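Local coordinates for Red carotenoid protein (RCP) (PDB 5FCY) that binds beta-carotene in a small all-helical domain and, as a soluble cyanobacterial carotenoid protein, probably serves in photoprotection, at residues L29-F32 and I33-M37; L99-W102 and Y103-Q107; K135-G138 and F139-I143. All coordinates share one frame; numbering follows the deposited sequence.

Contact 1 of 3, residues L29-F32 and I33-M37; sequences LFWF and IYKEM. With BCR (beta-carotene), chain B.
Trp31 meets Tyr34 and Lys35 one turn further along the same helix, and its side chain can be followed outward from the carotenoid. Its CB lies 3.7 Å from C12 of beta-carotene. From there the indole swings beside its own carbonyl carbon, CG anti to the backbone N (chi1 165°), which carries the six-membered ring along the helix toward Tyr34. CE3 and CZ3 come first to the tyrosine, CZ3 standing 3.8 Å from Tyr34 CD2; the two rings meet obliquely, planes at 37°. Farther round, CZ2 reaches Lys35 CD at 3.9 Å. Lys35 CG sits over the same indole face as Tyr34 CD2, offset toward the rim, with Trp31 NE1 4.1 Å from it. The lysine aliphatic chain runs alongside the indole, bent at its second and third torsions to do so. Phe117 stacks on the indole. All this belongs to the last turns of helix 23-35 in the orange carotenoid protein N-terminal family, an all-helical fold that threads the polyene between its helices. The bond from Ile33 N to Leu29 O, 3.0 Å, is nearly straight, whereas Glu36 N reaches Phe32 O only weakly as the helix runs out. On the carotenoid side, Phe30 lays a ring face, slightly tilted, against the polyene, with C16 of beta-carotene 3.5 Å above the ring centre. Tyr34 OH hydrogen-bonds Asp110 OD2.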
loop_
_atom_site.group_PDB
_atom_site.type_symbol
_atom_site.label_atom_id
_atom_site.label_comp_id
_atom_site.label_asym_id
_atom_site.label_seq_id
_atom_site.Cartn_x
_atom_site.Cartn_y
_atom_site.Cartn_z
ATOM N N LEU A 29 -3.326 3.803 -7.035
ATOM C CA LEU A 29 -3.802 4.886 -6.181
ATOM C C LEU A 29 -2.847 5.121 -5.017
ATOM O O LEU A 29 -2.492 6.263 -4.708
ATOM C CB LEU A 29 -5.206 4.562 -5.670
ATOM C CG LEU A 29 -5.852 5.603 -4.759
ATOM C CD1 LEU A 29 -6.047 6.911 -5.496
ATOM C CD2 LEU A 29 -7.174 5.081 -4.232
ATOM N N PHE A 30 -2.415 4.041 -4.363
ATOM C CA PHE A 30 -1.497 4.165 -3.235
ATOM C C PHE A 30 -0.189 4.822 -3.665
ATOM O O PHE A 30 0.397 5.606 -2.912
ATOM C CB PHE A 30 -1.233 2.778 -2.636
ATOM C CG PHE A 30 -0.979 2.762 -1.143
ATOM C CD1 PHE A 30 -1.306 3.833 -0.328
ATOM C CD2 PHE A 30 -0.411 1.642 -0.556
ATOM C CE1 PHE A 30 -1.075 3.780 1.035
ATOM C CE2 PHE A 30 -0.173 1.591 0.801
ATOM C CZ PHE A 30 -0.503 2.662 1.597
ATOM N N TRP A 31 0.280 4.515 -4.878
ATOM C CA TRP A 31 1.546 5.063 -5.355
ATOM C C TRP A 31 1.444 6.558 -5.628
ATOM O O TRP A 31 2.343 7.323 -5.263
ATOM C CB TRP A 31 1.993 4.326 -6.617
ATOM C CG TRP A 31 3.070 5.039 -7.370
ATOM C CD1 TRP A 31 2.919 5.786 -8.501
ATOM C CD2 TRP A 31 4.463 5.079 -7.044
ATOM N NE1 TRP A 31 4.134 6.287 -8.902
ATOM C CE2 TRP A 31 5.098 5.867 -8.024
ATOM C CE3 TRP A 31 5.236 4.525 -6.020
ATOM C CZ2 TRP A 31 6.468 6.115 -8.010
ATOM C CZ3 TRP A 31 6.597 4.770 -6.007
ATOM C CH2 TRP A 31 7.198 5.558 -6.997
ATOM N N PHE A 32 0.363 6.994 -6.277
ATOM C CA PHE A 32 0.224 8.411 -6.589
ATOM C C PHE A 32 0.040 9.237 -5.325
ATOM O O PHE A 32 0.597 10.335 -5.212
ATOM C CB PHE A 32 -0.937 8.626 -7.556
ATOM C CG PHE A 32 -0.620 8.225 -8.967
ATOM C CD1 PHE A 32 0.242 8.986 -9.738
ATOM C CD2 PHE A 32 -1.179 7.088 -9.521
ATOM C CE1 PHE A 32 0.540 8.620 -11.034
ATOM C CE2 PHE A 32 -0.885 6.718 -10.819
ATOM C CZ PHE A 32 -0.026 7.485 -11.575
ATOM N N ILE A 33 -0.732 8.727 -4.362
ATOM C CA ILE A 33 -0.825 9.380 -3.058
ATOM C C ILE A 33 0.567 9.591 -2.477
ATOM O O ILE A 33 0.875 10.655 -1.928
ATOM C CB ILE A 33 -1.712 8.555 -2.106
ATOM C CG1 ILE A 33 -3.154 8.518 -2.615
ATOM C CG2 ILE A 33 -1.674 9.136 -0.696
ATOM C CD1 ILE A 33 -4.045 7.523 -1.887
ATOM N N TYR A 34 1.430 8.578 -2.586
ATOM C CA TYR A 34 2.788 8.699 -2.066
ATOM C C TYR A 34 3.552 9.832 -2.738
ATOM O O TYR A 34 4.422 10.447 -2.112
ATOM C CB TYR A 34 3.532 7.375 -2.243
ATOM C CG TYR A 34 5.039 7.505 -2.238
ATOM C CD1 TYR A 34 5.743 7.620 -1.048
ATOM C CD2 TYR A 34 5.759 7.501 -3.428
ATOM C CE1 TYR A 34 7.123 7.737 -1.041
ATOM C CE2 TYR A 34 7.136 7.615 -3.431
ATOM C CZ TYR A 34 7.813 7.732 -2.236
ATOM O OH TYR A 34 9.184 7.845 -2.243
ATOM N N LYS A 35 3.247 10.126 -4.004
ATOM C CA LYS A 35 3.917 11.220 -4.697
ATOM C C LYS A 35 3.341 12.583 -4.333
ATOM O O LYS A 35 4.004 13.599 -4.568
ATOM C CB LYS A 35 3.844 11.012 -6.213
ATOM C CG LYS A 35 4.504 9.723 -6.706
ATOM C CD LYS A 35 6.009 9.684 -6.442
ATOM C CE LYS A 35 6.810 10.300 -7.580
ATOM N NZ LYS A 35 8.270 10.310 -7.275
ATOM N N GLU A 36 2.135 12.633 -3.766
ATOM C CA GLU A 36 1.569 13.875 -3.260
ATOM C C GLU A 36 1.986 14.157 -1.820
ATOM O O GLU A 36 1.334 14.959 -1.142
ATOM C CB GLU A 36 0.040 13.842 -3.356
ATOM C CG GLU A 36 -0.504 13.320 -4.677
ATOM C CD GLU A 36 -0.067 14.151 -5.870
ATOM O OE1 GLU A 36 -0.933 14.804 -6.490
ATOM O OE2 GLU A 36 1.143 14.153 -6.187
ATOM N N MET A 37 3.048 13.517 -1.341
ATOM C CA MET A 37 3.456 13.633 0.056
ATOM C C MET A 37 4.953 13.906 0.152
ATOM O O MET A 37 5.500 14.694 -0.623
ATOM C CB MET A 37 3.101 12.355 0.827
ATOM C CG MET A 37 1.639 11.923 0.687
ATOM S SD MET A 37 0.503 12.756 1.817
ATOM C CE MET A 37 -0.847 13.160 0.710
HETATM C C1 BCR B . 2.376 -2.946 -12.051
HETATM C C2 BCR B . 1.897 -2.699 -13.479
HETATM C C3 BCR B . 0.384 -2.553 -13.610
HETATM C C4 BCR B . -0.225 -1.891 -12.381
HETATM C C5 BCR B . 0.841 -1.166 -11.597
HETATM C C6 BCR B . 1.856 -1.877 -11.109
HETATM C C7 BCR B . 2.483 -1.690 -9.759
HETATM C C8 BCR B . 2.123 -0.794 -8.816
HETATM C C9 BCR B . 2.828 -0.709 -7.501
HETATM C C10 BCR B . 2.452 0.249 -6.614
HETATM C C11 BCR B . 3.047 0.449 -5.280
HETATM C C33 BCR B . 0.744 0.316 -11.461
HETATM C C31 BCR B . 3.903 -2.989 -12.086
HETATM C C32 BCR B . 1.822 -4.286 -11.598
HETATM C C34 BCR B . 3.933 -1.692 -7.220
HETATM C C12 BCR B . 2.584 1.418 -4.472
HETATM C C13 BCR B . 3.134 1.665 -3.113
HETATM C C14 BCR B . 2.609 2.673 -2.366
HETATM C C15 BCR B . 3.045 3.029 -1.008
HETATM C C16 BCR B . 2.496 4.051 -0.333
HETATM C C17 BCR B . 2.973 4.363 1.022
HETATM C C18 BCR B . 2.499 5.370 1.782
HETATM C C19 BCR B . 3.086 5.537 3.139
HETATM C C20 BCR B . 2.666 6.437 4.036
HETATM C C21 BCR B . 3.310 6.515 5.356
HETATM C C22 BCR B . 2.960 7.418 6.292
HETATM C C23 BCR B . 3.710 7.413 7.581
HETATM C C24 BCR B . 3.527 8.331 8.539
HETATM C C25 BCR B . 4.282 8.350 9.826
HETATM C C26 BCR B . 5.261 7.494 10.126
HETATM C C27 BCR B . 5.114 6.630 11.357
HETATM C C28 BCR B . 4.216 7.342 12.361
HETATM C C29 BCR B . 4.375 8.855 12.269
HETATM C C30 BCR B . 3.972 9.381 10.891
HETATM C C35 BCR B . 4.241 0.769 -2.632
HETATM C C36 BCR B . 1.419 6.265 1.240
HETATM C C37 BCR B . 1.860 8.390 5.969
HETATM C C38 BCR B . 6.541 7.444 9.329
HETATM C C39 BCR B . 4.760 10.640 10.560
HETATM C C40 BCR B . 2.487 9.720 10.927
#

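Contact 2 of 3, residues L99-W102 and Y103-Q107; sequences LLFW and YLLSQ. With BCR (beta-carotene), chain B.
Phe101 and Trp102 both pack on Leu105 within helix 95-110, a local contact between side chains three and four residues apart. The helix is a buried wall of the all-helical carotenoid-binding domain: Phe101 packs on helices 53-64 and 68-79, while Trp102 and Leu105 meet helix 68-79 and also border the beta-carotene pocket. Leu105 does the joining. Its CG stands over the face of the Phe101 ring, 4.2 Å from the centroid and 17° off the normal, a CH-pi contact. Its CD1 turns to the other aromatic and lies over the six-membered ring of Trp102, offset toward CE3 and 4.0 Å from that centroid, in a second CH-pi contact. One isobutyl group thus sits in the corner formed by the two rings, a fit that depends on Trp102 turning its CG beside the backbone N (chi1 -84°) while Phe101 sends its own the other way, beside the carbonyl carbon. The indole also presents its edge to the ligand, where methyl C35 of beta-carotene lies close to the ring plane, 3.8 Å from Trp102 CE3. Its NE1 is taken by Tyr90 OH. Further pocket contacts follow at helical intervals: Leu99 CD1 reaches C20 of the polyene, the Tyr103 ring turns an edge to C19, and Ser106 offers CB to C15. Toward the end ring, Leu100 CD2 rests 3.5 Å from methyl C38. Leu104 N bonds Leu100 O almost linearly, the N-H...O angle 166°.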
loop_
_atom_site.group_PDB
_atom_site.type_symbol
_atom_site.label_atom_id
_atom_site.label_comp_id
_atom_site.label_asym_id
_atom_site.label_seq_id
_atom_site.Cartn_x
_atom_site.Cartn_y
_atom_site.Cartn_z
ATOM N N LEU A 99 2.093 0.064 8.006
ATOM C CA LEU A 99 2.150 1.274 7.192
ATOM C C LEU A 99 3.591 1.682 6.903
ATOM O O LEU A 99 3.902 2.144 5.799
ATOM C CB LEU A 99 1.393 2.402 7.892
ATOM C CG LEU A 99 1.346 3.761 7.196
ATOM C CD1 LEU A 99 0.838 3.638 5.772
ATOM C CD2 LEU A 99 0.462 4.700 7.994
ATOM N N LEU A 100 4.486 1.526 7.883
ATOM C CA LEU A 100 5.899 1.795 7.639
ATOM C C LEU A 100 6.449 0.871 6.562
ATOM O O LEU A 100 7.228 1.298 5.703
ATOM C CB LEU A 100 6.696 1.635 8.934
ATOM C CG LEU A 100 6.353 2.601 10.069
ATOM C CD1 LEU A 100 6.996 2.139 11.366
ATOM C CD2 LEU A 100 6.798 4.011 9.728
ATOM N N PHE A 101 6.061 -0.404 6.601
ATOM C CA PHE A 101 6.462 -1.341 5.557
ATOM C C PHE A 101 6.047 -0.836 4.182
ATOM O O PHE A 101 6.841 -0.855 3.234
ATOM C CB PHE A 101 5.851 -2.713 5.832
ATOM C CG PHE A 101 5.931 -3.656 4.666
ATOM C CD1 PHE A 101 7.125 -4.275 4.340
ATOM C CD2 PHE A 101 4.810 -3.928 3.900
ATOM C CE1 PHE A 101 7.202 -5.144 3.269
ATOM C CE2 PHE A 101 4.880 -4.797 2.829
ATOM C CZ PHE A 101 6.078 -5.406 2.512
ATOM N N TRP A 102 4.800 -0.383 4.050
ATOM C CA TRP A 102 4.340 0.120 2.763
ATOM C C TRP A 102 5.077 1.391 2.362
ATOM O O TRP A 102 5.224 1.667 1.167
ATOM C CB TRP A 102 2.830 0.356 2.799
ATOM C CG TRP A 102 2.048 -0.887 2.533
ATOM C CD1 TRP A 102 1.421 -1.674 3.450
ATOM C CD2 TRP A 102 1.820 -1.498 1.256
ATOM N NE1 TRP A 102 0.810 -2.736 2.826
ATOM C CE2 TRP A 102 1.041 -2.650 1.479
ATOM C CE3 TRP A 102 2.197 -1.179 -0.052
ATOM C CZ2 TRP A 102 0.633 -3.485 0.444
ATOM C CZ3 TRP A 102 1.790 -2.010 -1.081
ATOM C CH2 TRP A 102 1.017 -3.149 -0.827
ATOM N N TYR A 103 5.551 2.172 3.334
ATOM C CA TYR A 103 6.364 3.340 3.008
ATOM C C TYR A 103 7.715 2.925 2.436
ATOM O O TYR A 103 8.146 3.441 1.399
ATOM C CB TYR A 103 6.560 4.214 4.246
ATOM C CG TYR A 103 7.419 5.427 3.975
ATOM C CD1 TYR A 103 6.928 6.496 3.240
ATOM C CD2 TYR A 103 8.723 5.497 4.444
ATOM C CE1 TYR A 103 7.710 7.608 2.982
ATOM C CE2 TYR A 103 9.513 6.604 4.192
ATOM C CZ TYR A 103 9.001 7.657 3.461
ATOM O OH TYR A 103 9.780 8.765 3.205
ATOM N N LEU A 104 8.402 1.995 3.106
ATOM C CA LEU A 104 9.701 1.538 2.624
ATOM C C LEU A 104 9.600 0.921 1.236
ATOM O O LEU A 104 10.568 0.961 0.469
ATOM C CB LEU A 104 10.302 0.533 3.605
ATOM C CG LEU A 104 10.490 1.023 5.042
ATOM C CD1 LEU A 104 11.161 -0.052 5.873
ATOM C CD2 LEU A 104 11.294 2.315 5.088
ATOM N N LEU A 105 8.447 0.335 0.897
ATOM C CA LEU A 105 8.241 -0.143 -0.465
ATOM C C LEU A 105 8.253 1.012 -1.453
ATOM O O LEU A 105 8.860 0.916 -2.524
ATOM C CB LEU A 105 6.922 -0.907 -0.568
ATOM C CG LEU A 105 6.794 -2.237 0.172
ATOM C CD1 LEU A 105 5.403 -2.806 -0.052
ATOM C CD2 LEU A 105 7.855 -3.230 -0.275
ATOM N N SER A 106 7.585 2.115 -1.112
ATOM C CA SER A 106 7.566 3.267 -2.005
ATOM C C SER A 106 8.954 3.884 -2.135
ATOM O O SER A 106 9.367 4.269 -3.235
ATOM C CB SER A 106 6.556 4.300 -1.508
ATOM O OG SER A 106 6.791 4.639 -0.153
ATOM N N GLN A 107 9.690 3.985 -1.026
ATOM C CA GLN A 107 11.070 4.454 -1.103
ATOM C C GLN A 107 11.916 3.509 -1.947
ATOM O O GLN A 107 12.668 3.945 -2.826
ATOM C CB GLN A 107 11.661 4.596 0.299
ATOM C CG GLN A 107 11.453 5.960 0.922
ATOM C CD GLN A 107 12.305 6.160 2.156
ATOM O OE1 GLN A 107 12.993 5.243 2.604
ATOM N NE2 GLN A 107 12.272 7.366 2.709
HETATM C C1 BCR B . 2.376 -2.946 -12.051
HETATM C C2 BCR B . 1.897 -2.699 -13.479
HETATM C C3 BCR B . 0.384 -2.553 -13.610
HETATM C C4 BCR B . -0.225 -1.891 -12.381
HETATM C C5 BCR B . 0.841 -1.166 -11.597
HETATM C C6 BCR B . 1.856 -1.877 -11.109
HETATM C C7 BCR B . 2.483 -1.690 -9.759
HETATM C C8 BCR B . 2.123 -0.794 -8.816
HETATM C C9 BCR B . 2.828 -0.709 -7.501
HETATM C C10 BCR B . 2.452 0.249 -6.614
HETATM C C11 BCR B . 3.047 0.449 -5.280
HETATM C C33 BCR B . 0.744 0.316 -11.461
HETATM C C31 BCR B . 3.903 -2.989 -12.086
HETATM C C32 BCR B . 1.822 -4.286 -11.598
HETATM C C34 BCR B . 3.933 -1.692 -7.220
HETATM C C12 BCR B . 2.584 1.418 -4.472
HETATM C C13 BCR B . 3.134 1.665 -3.113
HETATM C C14 BCR B . 2.609 2.673 -2.366
HETATM C C15 BCR B . 3.045 3.029 -1.008
HETATM C C16 BCR B . 2.496 4.051 -0.333
HETATM C C17 BCR B . 2.973 4.363 1.022
HETATM C C18 BCR B . 2.499 5.370 1.782
HETATM C C19 BCR B . 3.086 5.537 3.139
HETATM C C20 BCR B . 2.666 6.437 4.036
HETATM C C21 BCR B . 3.310 6.515 5.356
HETATM C C22 BCR B . 2.960 7.418 6.292
HETATM C C23 BCR B . 3.710 7.413 7.581
HETATM C C24 BCR B . 3.527 8.331 8.539
HETATM C C25 BCR B . 4.282 8.350 9.826
HETATM C C26 BCR B . 5.261 7.494 10.126
HETATM C C27 BCR B . 5.114 6.630 11.357
HETATM C C28 BCR B . 4.216 7.342 12.361
HETATM C C29 BCR B . 4.375 8.855 12.269
HETATM C C30 BCR B . 3.972 9.381 10.891
HETATM C C35 BCR B . 4.241 0.769 -2.632
HETATM C C36 BCR B . 1.419 6.265 1.240
HETATM C C37 BCR B . 1.860 8.390 5.969
HETATM C C38 BCR B . 6.541 7.444 9.329
HETATM C C39 BCR B . 4.760 10.640 10.560
HETATM C C40 BCR B . 2.487 9.720 10.927
#

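Contact 3 of 3, residues K135-G138 and F139-I143; sequences KGLG and FEQQI. With BCR (beta-carotene), chain B.
Leu137 and Gln141 cross at an angle where the chain leaves one helix and starts the next, their CB atoms 4.0 Å apart. Beside this crossing, Leu137 CB also touches the CG of Gln142, so the leucine sits against two successive residues of the new helix. Gly138 occupies the N-cap position, right before helix 139-150. Its carbonyl takes the first regular helical bond, from Gln142 N at 2.8 Å. Gln141 sits three places on and folds back: CG lies beside its own backbone N (chi1 -69°), a bend at the second torsion turns the amide toward the cap, and OE1 comes to Gly138 N at 3.5 Å, a weak but straight bond. It is an N3 side-chain bond to the N-cap backbone; with glycine at the N-cap there is no reciprocal side-chain bond, so no full capping box forms. Gln142 is built differently. Its chain is extended beyond CG and passes alongside Leu137 toward the end of helix 125-136, where NE2 makes a weak hydrogen bond to Ile134 O. Phe139, on another side, offers one ring face to Ile143, whose CD1 stands 3.6 Å above the ring centre. The same methyl lies against C40 on an end ring of beta-carotene, so the start of this helix borders the ligand pocket. Lys135, at the close of the preceding helix, pairs its NZ with Glu36 OE1 and Glu132 OE2. The side chains that bridge the turn itself are therefore neutral amides and a leucine: the corner is held by one regular helical bond, weak side-chain bonds and apolar packing, and the charge of Lys135 is engaged away from the cap.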
loop_
_atom_site.group_PDB
_atom_site.type_symbol
_atom_site.label_atom_id
_atom_site.label_comp_id
_atom_site.label_asym_id
_atom_site.label_seq_id
_atom_site.Cartn_x
_atom_site.Cartn_y
_atom_site.Cartn_z
ATOM N N LYS A 135 -6.809 13.974 -1.091
ATOM C CA LYS A 135 -6.043 15.209 -0.984
ATOM C C LYS A 135 -6.748 16.237 -0.111
ATOM O O LYS A 135 -6.090 17.133 0.427
ATOM C CB LYS A 135 -5.796 15.800 -2.374
ATOM C CG LYS A 135 -4.853 14.987 -3.243
ATOM C CD LYS A 135 -4.763 15.573 -4.645
ATOM C CE LYS A 135 -3.653 14.929 -5.458
ATOM N NZ LYS A 135 -3.620 15.436 -6.861
ATOM N N GLY A 136 -8.071 16.127 0.040
ATOM C CA GLY A 136 -8.803 17.081 0.854
ATOM C C GLY A 136 -8.723 16.809 2.341
ATOM O O GLY A 136 -8.821 17.740 3.146
ATOM N N LEU A 137 -8.545 15.550 2.729
ATOM C CA LEU A 137 -8.464 15.207 4.139
ATOM C C LEU A 137 -7.235 15.844 4.780
ATOM O O LEU A 137 -6.274 16.232 4.108
ATOM C CB LEU A 137 -8.414 13.691 4.319
ATOM C CG LEU A 137 -9.759 12.966 4.379
ATOM C CD1 LEU A 137 -10.649 13.351 3.208
ATOM C CD2 LEU A 137 -9.541 11.463 4.404
ATOM N N GLY A 138 -7.275 15.950 6.107
ATOM C CA GLY A 138 -6.137 16.465 6.840
ATOM C C GLY A 138 -5.099 15.394 7.119
ATOM O O GLY A 138 -5.413 14.220 7.322
ATOM N N PHE A 139 -3.838 15.828 7.135
ATOM C CA PHE A 139 -2.687 14.943 7.286
ATOM C C PHE A 139 -2.952 13.817 8.279
ATOM O O PHE A 139 -2.601 12.662 8.018
ATOM C CB PHE A 139 -1.461 15.751 7.721
ATOM C CG PHE A 139 -0.204 14.934 7.843
ATOM C CD1 PHE A 139 0.220 14.126 6.799
ATOM C CD2 PHE A 139 0.560 14.985 8.997
ATOM C CE1 PHE A 139 1.376 13.375 6.908
ATOM C CE2 PHE A 139 1.718 14.239 9.112
ATOM C CZ PHE A 139 2.127 13.434 8.064
ATOM N N GLU A 140 -3.574 14.130 9.415
ATOM C CA GLU A 140 -3.822 13.093 10.408
ATOM C C GLU A 140 -4.966 12.172 10.004
ATOM O O GLU A 140 -4.932 10.978 10.326
ATOM C CB GLU A 140 -4.092 13.728 11.771
ATOM C CG GLU A 140 -2.864 14.401 12.356
ATOM C CD GLU A 140 -3.050 14.790 13.805
ATOM O OE1 GLU A 140 -3.703 14.023 14.544
ATOM O OE2 GLU A 140 -2.548 15.862 14.200
ATOM N N GLN A 141 -5.977 12.691 9.301
ATOM C CA GLN A 141 -7.008 11.819 8.747
ATOM C C GLN A 141 -6.450 10.938 7.639
ATOM O O GLN A 141 -6.885 9.791 7.479
ATOM C CB GLN A 141 -8.177 12.646 8.214
ATOM C CG GLN A 141 -8.989 13.343 9.290
ATOM C CD GLN A 141 -9.130 14.828 9.030
ATOM O OE1 GLN A 141 -9.935 15.253 8.200
ATOM N NE2 GLN A 141 -8.339 15.627 9.737
ATOM N N GLN A 142 -5.498 11.455 6.861
ATOM C CA GLN A 142 -4.842 10.638 5.846
ATOM C C GLN A 142 -4.086 9.482 6.488
ATOM O O GLN A 142 -4.217 8.328 6.066
ATOM C CB GLN A 142 -3.902 11.508 5.011
ATOM C CG GLN A 142 -4.612 12.611 4.250
ATOM C CD GLN A 142 -3.655 13.505 3.496
ATOM O OE1 GLN A 142 -2.438 13.364 3.605
ATOM N NE2 GLN A 142 -4.200 14.434 2.722
ATOM N N ILE A 143 -3.289 9.775 7.517
ATOM C CA ILE A 143 -2.595 8.719 8.251
ATOM C C ILE A 143 -3.599 7.701 8.777
ATOM O O ILE A 143 -3.414 6.487 8.639
ATOM C CB ILE A 143 -1.756 9.320 9.394
ATOM C CG1 ILE A 143 -0.723 10.304 8.843
ATOM C CG2 ILE A 143 -1.044 8.222 10.186
ATOM C CD1 ILE A 143 -0.248 11.299 9.860
HETATM C C1 BCR B . 2.376 -2.946 -12.051
HETATM C C2 BCR B . 1.897 -2.699 -13.479
HETATM C C3 BCR B . 0.384 -2.553 -13.610
HETATM C C4 BCR B . -0.225 -1.891 -12.381
HETATM C C5 BCR B . 0.841 -1.166 -11.597
HETATM C C6 BCR B . 1.856 -1.877 -11.109
HETATM C C7 BCR B . 2.483 -1.690 -9.759
HETATM C C8 BCR B . 2.123 -0.794 -8.816
HETATM C C9 BCR B . 2.828 -0.709 -7.501
HETATM C C10 BCR B . 2.452 0.249 -6.614
HETATM C C11 BCR B . 3.047 0.449 -5.280
HETATM C C33 BCR B . 0.744 0.316 -11.461
HETATM C C31 BCR B . 3.903 -2.989 -12.086
HETATM C C32 BCR B . 1.822 -4.286 -11.598
HETATM C C34 BCR B . 3.933 -1.692 -7.220
HETATM C C12 BCR B . 2.584 1.418 -4.472
HETATM C C13 BCR B . 3.134 1.665 -3.113
HETATM C C14 BCR B . 2.609 2.673 -2.366
HETATM C C15 BCR B . 3.045 3.029 -1.008
HETATM C C16 BCR B . 2.496 4.051 -0.333
HETATM C C17 BCR B . 2.973 4.363 1.022
HETATM C C18 BCR B . 2.499 5.370 1.782
HETATM C C19 BCR B . 3.086 5.537 3.139
HETATM C C20 BCR B . 2.666 6.437 4.036
HETATM C C21 BCR B . 3.310 6.515 5.356
HETATM C C22 BCR B . 2.960 7.418 6.292
HETATM C C23 BCR B . 3.710 7.413 7.581
HETATM C C24 BCR B . 3.527 8.331 8.539
HETATM C C25 BCR B . 4.282 8.350 9.826
HETATM C C26 BCR B . 5.261 7.494 10.126
HETATM C C27 BCR B . 5.114 6.630 11.357
HETATM C C28 BCR B . 4.216 7.342 12.361
HETATM C C29 BCR B . 4.375 8.855 12.269
HETATM C C30 BCR B . 3.972 9.381 10.891
HETATM C C35 BCR B . 4.241 0.769 -2.632
HETATM C C36 BCR B . 1.419 6.265 1.240
HETATM C C37 BCR B . 1.860 8.390 5.969
HETATM C C38 BCR B . 6.541 7.444 9.329
HETATM C C39 BCR B . 4.760 10.640 10.560
HETATM C C40 BCR B . 2.487 9.720 10.927
#

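Overall arrangement
Along the chain the three contacts come in series, on helix 23-35, helix 95-110 and the corner between helices 125-136 and 139-150, all in the helical domain characteristic of orange carotenoid protein N-terminal regions. Contacts 1 and 2 have centres 12 Å apart and meet directly through Phe30 with Trp102 and Tyr34 with Ser106. Contact 3 lies equally far from contact 1, to which it is tied by the Glu36-Lys135 salt bridge and by Met37 against Gln142. Between contacts 2 and 3 the centres are 18 Å apart without touching. Each touches the same beta-carotene: contacts 1 and 2 line the polyene, and contacts 2 and 3 meet one end ring, through Leu100 and Ile143. Sequence-distant helices thus share one elongated pigment.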